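Local coordinates for DUF115 domain-containing protein (Magnetospirillum magneticum AMB-1, PDB 5MU5) that is a Maf glycosyltransferase that takes part in forming the bacterial flagellum, probably by attaching sugars to flagellin, at residues Glu17-Leu20 / Glu25-Glu28; Val164-Leu169 / Leu180-Glu185; Asp286-Ile291 / Asn313-Asp318; Ile300-Cys303 / Val309-Ala312. All blocks are in the same frame, centred on the assembly; numbering follows the deposited sequence.

Interaction 1 (Glu17-Leu20 / Glu25-Glu28). With EDO (1,2-ethanediol), chain I.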
loop_
_atom_site.group_PDB
_atom_site.type_symbol
_atom_site.label_atom_id
_atom_site.label_comp_id
_atom_site.label_asym_id
_atom_site.label_seq_id
_atom_site.Cartn_x
_atom_site.Cartn_y
_atom_site.Cartn_z
ATOM N N GLU A 17 -30.963 -19.353 -4.445
ATOM C CA GLU A 17 -31.005 -19.453 -2.984
ATOM C C GLU A 17 -29.612 -19.256 -2.369
ATOM O O GLU A 17 -29.456 -18.531 -1.394
ATOM C CB GLU A 17 -31.588 -20.807 -2.553
ATOM C CG GLU A 17 -33.077 -20.965 -2.835
ATOM C CD GLU A 17 -33.590 -22.401 -2.694
ATOM O OE1 GLU A 17 -32.780 -23.355 -2.655
ATOM O OE2 GLU A 17 -34.825 -22.582 -2.631
ATOM N N ALA A 18 -28.611 -19.908 -2.956
ATOM C CA ALA A 18 -27.237 -19.834 -2.464
ATOM C C ALA A 18 -26.696 -18.406 -2.528
ATOM O O ALA A 18 -26.099 -17.936 -1.575
ATOM C CB ALA A 18 -26.342 -20.777 -3.245
ATOM N N PHE A 19 -26.907 -17.716 -3.647
ATOM C CA PHE A 19 -26.540 -16.298 -3.716
ATOM C C PHE A 19 -27.255 -15.486 -2.640
ATOM O O PHE A 19 -26.617 -14.712 -1.941
ATOM C CB PHE A 19 -26.819 -15.702 -5.093
ATOM C CG PHE A 19 -25.741 -15.990 -6.106
ATOM C CD1 PHE A 19 -24.601 -15.197 -6.165
ATOM C CD2 PHE A 19 -25.854 -17.040 -6.976
ATOM C CE1 PHE A 19 -23.601 -15.460 -7.080
ATOM C CE2 PHE A 19 -24.864 -17.302 -7.903
ATOM C CZ PHE A 19 -23.740 -16.512 -7.963
ATOM N N LEU A 20 -28.562 -15.678 -2.480
ATOM C CA LEU A 20 -29.301 -14.901 -1.480
ATOM C C LEU A 20 -28.814 -15.156 -0.064
ATOM O O LEU A 20 -28.884 -14.275 0.781
ATOM C CB LEU A 20 -30.785 -15.183 -1.567
ATOM C CG LEU A 20 -31.452 -14.577 -2.798
ATOM C CD1 LEU A 20 -32.810 -15.223 -3.060
ATOM C CD2 LEU A 20 -31.589 -13.080 -2.627
ATOM N N GLU A 25 -26.446 -9.263 -1.595
ATOM C CA GLU A 25 -26.644 -8.148 -2.535
ATOM C C GLU A 25 -26.623 -8.639 -3.977
ATOM O O GLU A 25 -27.395 -8.177 -4.800
ATOM C CB GLU A 25 -25.596 -7.042 -2.331
ATOM C CG GLU A 25 -25.837 -6.160 -1.102
ATOM C CD GLU A 25 -24.766 -5.086 -0.902
ATOM O OE1 GLU A 25 -24.696 -4.527 0.220
ATOM O OE2 GLU A 25 -23.992 -4.792 -1.857
ATOM N N MET A 26 -25.761 -9.593 -4.286
ATOM C CA MET A 26 -25.699 -10.136 -5.633
ATOM C C MET A 26 -26.948 -10.980 -5.905
ATOM O O MET A 26 -27.530 -10.937 -7.000
ATOM C CB MET A 26 -24.453 -11.000 -5.786
ATOM C CG MET A 26 -24.213 -11.504 -7.201
ATOM S SD MET A 26 -23.903 -10.158 -8.359
ATOM C CE MET A 26 -22.354 -9.501 -7.726
ATOM N N GLY A 27 -27.343 -11.746 -4.891
ATOM C CA GLY A 27 -28.534 -12.574 -4.949
ATOM C C GLY A 27 -29.748 -11.710 -5.188
ATOM O O GLY A 27 -30.598 -12.053 -6.006
ATOM N N GLU A 28 -29.817 -10.565 -4.507
ATOM C CA GLU A 28 -30.992 -9.713 -4.645
ATOM C C GLU A 28 -31.055 -9.155 -6.071
ATOM O O GLU A 28 -32.104 -9.094 -6.694
ATOM C CB GLU A 28 -31.008 -8.602 -3.592
ATOM C CG GLU A 28 -32.305 -7.800 -3.545
ATOM C CD GLU A 28 -33.574 -8.658 -3.489
ATOM O OE1 GLU A 28 -33.615 -9.639 -2.715
ATOM O OE2 GLU A 28 -34.544 -8.339 -4.218
HETATM C C1 EDO I . -22.500 -9.529 -0.436
HETATM O O1 EDO I . -23.743 -8.896 -0.150
HETATM C C2 EDO I . -21.905 -8.607 -1.483
HETATM O O2 EDO I . -22.696 -8.745 -2.688
#

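Interaction 2 (Val164-Leu169 / Leu180-Glu185)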
loop_
_atom_site.group_PDB
_atom_site.type_symbol
_atom_site.label_atom_id
_atom_site.label_comp_id
_atom_site.label_asym_id
_atom_site.label_seq_id
_atom_site.Cartn_x
_atom_site.Cartn_y
_atom_site.Cartn_z
ATOM N N VAL A 164 -24.068 -23.481 -14.002
ATOM C CA VAL A 164 -23.000 -23.696 -13.051
ATOM C C VAL A 164 -23.569 -24.215 -11.740
ATOM O O VAL A 164 -24.668 -23.848 -11.358
ATOM C CB VAL A 164 -22.289 -22.376 -12.781
ATOM C CG1 VAL A 164 -21.210 -22.538 -11.729
ATOM C CG2 VAL A 164 -21.708 -21.836 -14.072
ATOM N N ASP A 165 -22.811 -25.058 -11.050
ATOM C CA ASP A 165 -23.170 -25.474 -9.711
ATOM C C ASP A 165 -22.537 -24.453 -8.753
ATOM O O ASP A 165 -21.423 -24.626 -8.282
ATOM C CB ASP A 165 -22.670 -26.893 -9.421
ATOM C CG ASP A 165 -23.317 -27.493 -8.180
ATOM O OD1 ASP A 165 -23.910 -26.738 -7.377
ATOM O OD2 ASP A 165 -23.235 -28.726 -8.005
ATOM N N TRP A 166 -23.271 -23.384 -8.474
ATOM C CA TRP A 166 -22.758 -22.280 -7.684
ATOM C C TRP A 166 -22.614 -22.475 -6.176
ATOM O O TRP A 166 -21.817 -21.784 -5.535
ATOM C CB TRP A 166 -23.645 -21.072 -7.909
ATOM C CG TRP A 166 -23.348 -20.325 -9.133
ATOM C CD1 TRP A 166 -24.112 -20.248 -10.259
ATOM C CD2 TRP A 166 -22.209 -19.505 -9.356
ATOM N NE1 TRP A 166 -23.520 -19.418 -11.167
ATOM C CE2 TRP A 166 -22.340 -18.953 -10.646
ATOM C CE3 TRP A 166 -21.082 -19.182 -8.590
ATOM C CZ2 TRP A 166 -21.379 -18.083 -11.198
ATOM C CZ3 TRP A 166 -20.119 -18.326 -9.131
ATOM C CH2 TRP A 166 -20.275 -17.783 -10.426
ATOM N N ARG A 167 -23.393 -23.370 -5.598
ATOM C CA ARG A 167 -23.389 -23.534 -4.153
ATOM C C ARG A 167 -22.028 -23.900 -3.556
ATOM O O ARG A 167 -21.632 -23.292 -2.590
ATOM C CB ARG A 167 -24.486 -24.501 -3.657
ATOM C CG ARG A 167 -24.405 -24.716 -2.142
ATOM C CD ARG A 167 -25.638 -25.319 -1.507
ATOM N NE ARG A 167 -26.699 -24.337 -1.309
ATOM C CZ ARG A 167 -26.798 -23.512 -0.265
ATOM N NH1 ARG A 167 -25.887 -23.500 0.700
ATOM N NH2 ARG A 167 -27.813 -22.669 -0.195
ATOM N N PRO A 168 -21.326 -24.897 -4.118
ATOM C CA PRO A 168 -20.015 -25.218 -3.562
ATOM C C PRO A 168 -19.050 -24.026 -3.643
ATOM O O PRO A 168 -18.235 -23.850 -2.755
ATOM C CB PRO A 168 -19.538 -26.373 -4.440
ATOM C CG PRO A 168 -20.789 -26.993 -4.973
ATOM C CD PRO A 168 -21.685 -25.814 -5.219
ATOM N N LEU A 169 -19.173 -23.192 -4.672
ATOM C CA LEU A 169 -18.353 -21.984 -4.761
ATOM C C LEU A 169 -18.737 -20.969 -3.697
ATOM O O LEU A 169 -17.890 -20.502 -2.933
ATOM C CB LEU A 169 -18.492 -21.342 -6.137
ATOM C CG LEU A 169 -17.885 -22.161 -7.265
ATOM C CD1 LEU A 169 -18.197 -21.553 -8.624
ATOM C CD2 LEU A 169 -16.388 -22.222 -7.048
ATOM N N LEU A 180 -14.307 -15.526 -2.374
ATOM C CA LEU A 180 -14.983 -15.529 -3.666
ATOM C C LEU A 180 -15.444 -14.128 -3.957
ATOM O O LEU A 180 -16.181 -13.540 -3.175
ATOM C CB LEU A 180 -16.195 -16.436 -3.679
ATOM C CG LEU A 180 -16.983 -16.470 -4.988
ATOM C CD1 LEU A 180 -16.232 -17.208 -6.064
ATOM C CD2 LEU A 180 -18.330 -17.149 -4.757
ATOM N N ASN A 181 -15.008 -13.604 -5.087
ATOM C CA ASN A 181 -15.360 -12.263 -5.520
ATOM C C ASN A 181 -15.916 -12.343 -6.924
ATOM O O ASN A 181 -15.361 -13.039 -7.767
ATOM C CB ASN A 181 -14.112 -11.383 -5.535
ATOM C CG ASN A 181 -13.558 -11.157 -4.155
ATOM O OD1 ASN A 181 -14.084 -10.356 -3.399
ATOM N ND2 ASN A 181 -12.511 -11.879 -3.806
ATOM N N ILE A 182 -17.034 -11.670 -7.161
ATOM C CA ILE A 182 -17.590 -11.568 -8.497
ATOM C C ILE A 182 -17.616 -10.093 -8.807
ATOM O O ILE A 182 -18.232 -9.329 -8.107
ATOM C CB ILE A 182 -18.979 -12.172 -8.576
ATOM C CG1 ILE A 182 -18.875 -13.675 -8.258
ATOM C CG2 ILE A 182 -19.575 -11.934 -9.961
ATOM C CD1 ILE A 182 -20.208 -14.377 -8.184
ATOM N N ILE A 183 -16.922 -9.707 -9.866
ATOM C CA ILE A 183 -16.730 -8.322 -10.202
ATOM C C ILE A 183 -17.484 -8.050 -11.477
ATOM O O ILE A 183 -17.147 -8.579 -12.519
ATOM C CB ILE A 183 -15.219 -8.078 -10.379
ATOM C CG1 ILE A 183 -14.497 -8.297 -9.040
ATOM C CG2 ILE A 183 -14.946 -6.696 -10.943
ATOM C CD1 ILE A 183 -13.008 -8.584 -9.177
ATOM N N ILE A 184 -18.533 -7.248 -11.371
ATOM C CA ILE A 184 -19.370 -6.879 -12.498
ATOM C C ILE A 184 -19.024 -5.447 -12.874
ATOM O O ILE A 184 -19.589 -4.498 -12.330
ATOM C CB ILE A 184 -20.874 -6.956 -12.123
ATOM C CG1 ILE A 184 -21.214 -8.289 -11.450
ATOM C CG2 ILE A 184 -21.736 -6.766 -13.368
ATOM C CD1 ILE A 184 -20.929 -9.506 -12.300
ATOM N N GLU A 185 -18.078 -5.289 -13.789
ATOM C CA GLU A 185 -17.606 -3.965 -14.189
ATOM C C GLU A 185 -17.287 -3.994 -15.665
ATOM O O GLU A 185 -16.837 -5.012 -16.182
ATOM C CB GLU A 185 -16.340 -3.568 -13.392
ATOM C CG GLU A 185 -16.529 -3.443 -11.881
ATOM C CD GLU A 185 -17.499 -2.320 -11.478
ATOM O OE1 GLU A 185 -17.624 -1.352 -12.245
ATOM O OE2 GLU A 185 -18.148 -2.408 -10.401
#

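Interaction 3 (Asp286-Ile291 / Asn313-Asp318)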
loop_
_atom_site.group_PDB
_atom_site.type_symbol
_atom_site.label_atom_id
_atom_site.label_comp_id
_atom_site.label_asym_id
_atom_site.label_seq_id
_atom_site.Cartn_x
_atom_site.Cartn_y
_atom_site.Cartn_z
ATOM N N ASP A 286 15.004 31.911 -9.033
ATOM C CA ASP A 286 14.221 32.951 -9.705
ATOM C C ASP A 286 13.259 33.650 -8.754
ATOM O O ASP A 286 12.975 34.818 -8.935
ATOM C CB ASP A 286 13.391 32.373 -10.862
ATOM C CG ASP A 286 14.245 31.908 -12.032
ATOM O OD1 ASP A 286 15.328 32.496 -12.259
ATOM O OD2 ASP A 286 13.825 30.954 -12.731
ATOM N N ASP A 287 12.767 32.937 -7.744
ATOM C CA ASP A 287 11.695 33.432 -6.883
ATOM C C ASP A 287 12.173 33.891 -5.495
ATOM O O ASP A 287 11.381 34.355 -4.700
ATOM C CB ASP A 287 10.640 32.332 -6.701
ATOM C CG ASP A 287 10.230 31.662 -8.019
ATOM O OD1 ASP A 287 9.926 32.381 -8.999
ATOM O OD2 ASP A 287 10.199 30.404 -8.068
ATOM N N ILE A 288 13.461 33.764 -5.212
ATOM C CA ILE A 288 13.993 34.094 -3.893
ATOM C C ILE A 288 13.678 35.512 -3.474
ATOM O O ILE A 288 13.284 35.727 -2.323
ATOM C CB ILE A 288 15.524 33.853 -3.808
ATOM C CG1 ILE A 288 15.800 32.363 -3.650
ATOM C CG2 ILE A 288 16.153 34.563 -2.612
ATOM C CD1 ILE A 288 15.321 31.776 -2.331
ATOM N N GLU A 289 13.826 36.472 -4.383
ATOM C CA GLU A 289 13.576 37.865 -4.009
ATOM C C GLU A 289 12.115 38.124 -3.665
ATOM O O GLU A 289 11.829 38.897 -2.765
ATOM C CB GLU A 289 14.087 38.862 -5.067
ATOM C CG GLU A 289 15.620 38.950 -5.154
ATOM C CD GLU A 289 16.319 39.140 -3.789
ATOM O OE1 GLU A 289 15.850 39.957 -2.952
ATOM O OE2 GLU A 289 17.353 38.468 -3.543
ATOM N N VAL A 290 11.197 37.458 -4.356
ATOM C CA VAL A 290 9.775 37.639 -4.097
ATOM C C VAL A 290 9.396 37.023 -2.751
ATOM O O VAL A 290 8.601 37.574 -2.003
ATOM C CB VAL A 290 8.921 37.055 -5.240
ATOM C CG1 VAL A 290 7.433 37.107 -4.914
ATOM C CG2 VAL A 290 9.188 37.834 -6.514
ATOM N N ILE A 291 9.968 35.874 -2.446
ATOM C CA ILE A 291 9.697 35.229 -1.176
ATOM C C ILE A 291 10.206 36.141 -0.060
ATOM O O ILE A 291 9.541 36.336 0.956
ATOM C CB ILE A 291 10.404 33.866 -1.072
ATOM C CG1 ILE A 291 9.855 32.896 -2.118
ATOM C CG2 ILE A 291 10.202 33.264 0.311
ATOM C CD1 ILE A 291 10.651 31.615 -2.248
ATOM N N ASN A 313 19.654 33.062 2.353
ATOM C CA ASN A 313 19.162 34.345 1.810
ATOM C C ASN A 313 18.451 35.241 2.821
ATOM O O ASN A 313 17.808 36.222 2.441
ATOM C CB ASN A 313 18.218 34.066 0.634
ATOM C CG ASN A 313 18.948 33.536 -0.584
ATOM O OD1 ASN A 313 19.490 34.301 -1.365
ATOM N ND2 ASN A 313 18.937 32.228 -0.762
ATOM N N GLY A 314 18.553 34.899 4.101
ATOM C CA GLY A 314 17.923 35.674 5.145
ATOM C C GLY A 314 16.410 35.579 5.134
ATOM O O GLY A 314 15.715 36.575 5.318
ATOM N N ILE A 315 15.893 34.379 4.911
ATOM C CA ILE A 315 14.454 34.159 4.947
ATOM C C ILE A 315 14.198 33.239 6.115
ATOM O O ILE A 315 14.795 32.183 6.203
ATOM C CB ILE A 315 13.952 33.542 3.642
ATOM C CG1 ILE A 315 14.188 34.531 2.478
ATOM C CG2 ILE A 315 12.488 33.153 3.777
ATOM C CD1 ILE A 315 14.021 33.946 1.079
ATOM N N GLN A 316 13.331 33.656 7.027
ATOM C CA GLN A 316 13.029 32.868 8.216
ATOM C C GLN A 316 11.818 31.944 7.991
ATOM O O GLN A 316 10.708 32.407 7.854
ATOM C CB GLN A 316 12.751 33.818 9.388
ATOM C CG GLN A 316 12.296 33.148 10.679
ATOM C CD GLN A 316 13.342 32.210 11.263
ATOM O OE1 GLN A 316 14.495 32.595 11.457
ATOM N NE2 GLN A 316 12.943 30.978 11.561
ATOM N N PRO A 317 12.036 30.625 7.938
ATOM C CA PRO A 317 10.868 29.753 7.940
ATOM C C PRO A 317 10.049 29.917 9.218
ATOM O O PRO A 317 10.613 30.084 10.288
ATOM C CB PRO A 317 11.458 28.341 7.930
ATOM C CG PRO A 317 12.865 28.485 7.542
ATOM C CD PRO A 317 13.296 29.881 7.842
ATOM N N ASP A 318 8.735 29.863 9.102
ATOM C CA ASP A 318 7.861 29.851 10.258
ATOM C C ASP A 318 7.748 28.408 10.715
ATOM O O ASP A 318 7.771 28.106 11.911
ATOM C CB ASP A 318 6.516 30.433 9.876
ATOM C CG ASP A 318 6.614 31.936 9.499
ATOM O OD1 ASP A 318 6.823 32.750 10.427
ATOM O OD2 ASP A 318 6.461 32.299 8.296
#

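Interaction 4 (Ile300-Cys303 / Val309-Ala312)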
loop_
_atom_site.group_PDB
_atom_site.type_symbol
_atom_site.label_atom_id
_atom_site.label_comp_id
_atom_site.label_asym_id
_atom_site.label_seq_id
_atom_site.Cartn_x
_atom_site.Cartn_y
_atom_site.Cartn_z
ATOM N N ILE A 300 5.868 31.029 5.964
ATOM C CA ILE A 300 6.849 30.260 5.204
ATOM C C ILE A 300 6.940 28.845 5.762
ATOM O O ILE A 300 7.301 28.656 6.921
ATOM C CB ILE A 300 8.256 30.863 5.270
ATOM C CG1 ILE A 300 8.263 32.342 4.891
ATOM C CG2 ILE A 300 9.208 30.075 4.381
ATOM C CD1 ILE A 300 7.670 32.671 3.545
ATOM N N ILE A 301 6.579 27.866 4.940
ATOM C CA ILE A 301 6.695 26.468 5.297
ATOM C C ILE A 301 7.860 25.905 4.484
ATOM O O ILE A 301 7.806 25.826 3.248
ATOM C CB ILE A 301 5.389 25.711 5.034
ATOM C CG1 ILE A 301 4.316 26.251 5.968
ATOM C CG2 ILE A 301 5.575 24.216 5.259
ATOM C CD1 ILE A 301 3.014 25.505 5.928
ATOM N N SER A 302 8.928 25.557 5.191
ATOM C CA SER A 302 10.136 25.044 4.592
ATOM C C SER A 302 10.065 23.545 4.643
ATOM O O SER A 302 9.879 22.975 5.700
ATOM C CB SER A 302 11.367 25.524 5.373
ATOM O OG SER A 302 12.562 24.990 4.811
ATOM N N CYS A 303 10.229 22.909 3.493
ATOM C CA CYS A 303 10.141 21.457 3.405
ATOM C C CYS A 303 11.526 20.829 3.331
ATOM O O CYS A 303 12.248 21.018 2.350
ATOM C CB CYS A 303 9.284 21.086 2.199
ATOM S SG CYS A 303 7.584 21.681 2.410
ATOM N N VAL A 309 18.486 27.105 1.479
ATOM C CA VAL A 309 18.418 28.241 0.558
ATOM C C VAL A 309 17.637 29.424 1.158
ATOM O O VAL A 309 17.975 30.587 0.940
ATOM C CB VAL A 309 17.874 27.840 -0.844
ATOM C CG1 VAL A 309 16.420 27.370 -0.802
ATOM C CG2 VAL A 309 18.031 29.012 -1.817
ATOM N N LEU A 310 16.606 29.132 1.932
ATOM C CA LEU A 310 15.871 30.185 2.600
ATOM C C LEU A 310 16.795 30.884 3.589
ATOM O O LEU A 310 16.967 32.113 3.523
ATOM C CB LEU A 310 14.629 29.635 3.303
ATOM C CG LEU A 310 13.627 28.986 2.357
ATOM C CD1 LEU A 310 12.575 28.216 3.116
ATOM C CD2 LEU A 310 12.975 30.024 1.469
ATOM N N LEU A 311 17.419 30.109 4.476
ATOM C CA LEU A 311 18.260 30.706 5.511
ATOM C C LEU A 311 19.485 31.432 4.950
ATOM O O LEU A 311 19.798 32.518 5.406
ATOM C CB LEU A 311 18.679 29.665 6.549
ATOM C CG LEU A 311 17.533 29.097 7.381
ATOM C CD1 LEU A 311 17.990 27.858 8.143
ATOM C CD2 LEU A 311 16.962 30.138 8.337
ATOM N N ALA A 312 20.160 30.855 3.961
ATOM C CA ALA A 312 21.307 31.528 3.339
ATOM C C ALA A 312 20.917 32.890 2.748
ATOM O O ALA A 312 21.742 33.773 2.664
ATOM C CB ALA A 312 21.930 30.645 2.265
#

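Interaction 1 (Glu17-Leu20 / Glu25-Glu28)
Phe19 and Leu20, on helix 9-22, pack against Met26, Gly27 and Glu28 of helix 24-32. The two helices form a helical pair joined by a short turn, which illustrates how a glycine lets consecutive helices approach closely. The backbone contact is tight: the CA atoms of Leu20 and Gly27 lie 4.2 Å apart, and Phe19 CB sits 3.6 Å from Gly27 CA. A beta carbon on Gly27 would fall only 2.6 Å from Leu20 N, so there is no room for a side chain at this position.

Two side-chain groupings flank the glycine. Leu20 sets its CD2 methyl against the backbone, 3.4 Å from Gly27 C and next to Glu28 N. The carboxylate of Glu28 bends back near the same methyl, although its charge is paired with Arg31. Replacing Leu20 by an alanine would probably open a gap beside Gly27 C and Glu28 N, where the CD2 methyl now lies. Beside the glycine, Phe19, itself buried, and Met26 run side by side. A chi1 of -174° swings Met26 CG to the side opposite its backbone N and sets it 3.9 Å from Phe19 CD1; the chain then bends and leaves the other helix. Met26 also touches Phe154 and Leu157 of helix 154-160.

The polar contact is with a 1,2-ethanediol, probably from the crystallisation liquor: Glu25 N donates to its O1 at 3.1 Å, with a nearly straight N-H...O angle of 161°.

Interaction 2 (Val164-Leu169 / Leu180-Glu185)
The indole of Trp166 receives the CD1 methyl of Ile182 at its six-membered ring, equally 4.1 Å from CZ3 and CH2. One ring face carries Val164 CG1, 3.8 Å above the plane and displaced toward the rim, so a residue two positions earlier folds back over the indole. Phe19 adds an edge-to-face ring contact, and Trp166 NE1 is hydrogen-bonded to Ser160 OG, which satisfies the polar atom of an otherwise apolar, buried group and helps to fix the rotation of the ring.

Ile182 meets the indole from the opposite direction. Its CG1 branch stands beside the backbone N (chi1 -63°) and continues extended (chi2 175°), so that CD1 is the atom that arrives. Two residues earlier on the strand, Leu180 makes the second touch. Its CD2 lies 3.8 Å from the carbonyl O of Leu169 and 4.4 Å from Leu169 CB, a methyl against the backbone rather than a close meeting of the two leucine ends. The same Leu169 O is hydrogen-bonded to Thr172 OG1, so the apolar neighbour does not leave it without a partner.

The contact illustrates how a crossover helix is seated on a parallel sheet. Strand 180-183 is outermost within the chain in a four-stranded sheet and pairs with strand 146-150. Helix 166-171 lies on the connection between these two strands and also reaches the inner one, through Trp166 on Ile149 and Leu169 on Ile147. Leu135 and Leu139 of helix 134-142 pack on Leu169, while Met23 touches both Leu180 and Ile182.

Interaction 3 (Asp286-Ile291 / Asn313-Asp318)
In Ile288 the CG2 branch is anti to the backbone N (chi1 -78°), which turns that methyl onto Asn313, whose CG stands beside its own backbone N (chi1 -70°). The two side chains cross at about a right angle, and Ile288 CG2 lies 3.6 Å from Asn313 OD1 and equally near the amide carbon. Ile288 CD1 reaches the nitrogen side of the same amide, 4.0 Å from ND2. The amide is held from its own side by a bond from ND2 to the carbonyl O of Val309, one turn back, so it offers the isoleucine a fixed surface. A glycine in place of Asn313 would probably leave Val309 O without this donor and open a gap beside the methyls of Ile288.

Ile315 is the second point of contact. Its CD1 fits between neighbouring turns of the helix, 3.9 Å from the carbonyl O of Ile288 and close to Ile288 CD1. The same Ile315 CD1 lies 4.0 Å from Ile291 CG2. Between the two contact residues, Gly314 has positive phi and serves as the C-prime residue of a Schellman motif, with Ile315 N returning to Leu310 O and Gly314 N to Leu311 O. The motif ends helix 307-312 and lets Ile315 pack back on Leu310 of that helix, while its CD1 also meets helix 284-294.

Polar ties lie around the apolar contact: Lys292 NZ bonds Asn313 O, and Gln295 bonds both Gly314 O and Gln316 N. Segment 313-318 thus leads from helix 307-312 to strand 319-322 while packing on helix 284-294, whose Ile291 also touches Phe412 of strand 408-412.

Interaction 4 (Ile300-Cys303 / Val309-Ala312)
Leu310 points from helix 307-312 at strand 299-303 and places one methyl, CD1, between two side chains of the strand. Ile300 and Ser302, two residues apart, project from the same face of the strand, so both are turned toward the helix, and the leucine touches them at once. Toward Ile300 the side chains cross obliquely, with Ile300 CG2 4.0 Å from Leu310 CD1. Toward Ser302 the same methyl lies 3.7 Å from CB and 3.6 Å from OG. With chi1 at 178° the hydroxyl stands opposite the backbone N and lies beside the leucine methyl.

The arrangement is a compact example of a beta-alpha-beta unit, in which the chain passes from strand 299-303 through this helix to the parallel strand 319-322. Val278 of the adjoining strand 275-278 touches Leu310 as well, and Ile315, just past the helix, packs on it from the loop.

Chemically the contact is dispersive, yet it sets a buried hydroxyl against a methyl. Ser302 OG keeps a polar partner because it is hydrogen-bonded to Gln320 OE1 on strand 319-322. That bond gives the hydroxyl a mate within the sheet, so the leucine can pack against it without leaving it partnerless.

How the interactions relate
From the N terminus, interaction 1 closes a very short loop between helices 9-22 and 24-32. Interaction 2 follows in series, closing the link from helix 166-171 to the outer strand of the four-stranded sheet. The two touch, Phe19 CE1 lying 3.7 Å from Ile182 CD1, so the N-terminal helix pair is tied to that sheet. In the MptE-like region, interaction 3 closes a longer loop with interaction 4 nested inside it. Interaction 4 uses the end of helix 307-312 and interaction 3 the loop that leaves it, so together they tie that helix and loop to strand 299-303 and helix 284-294. Asp318 OD2 lies 2.7 Å from Ile300 N, probably hydrogen-bonded. Interactions 1 and 3 have centres about 63 Å apart.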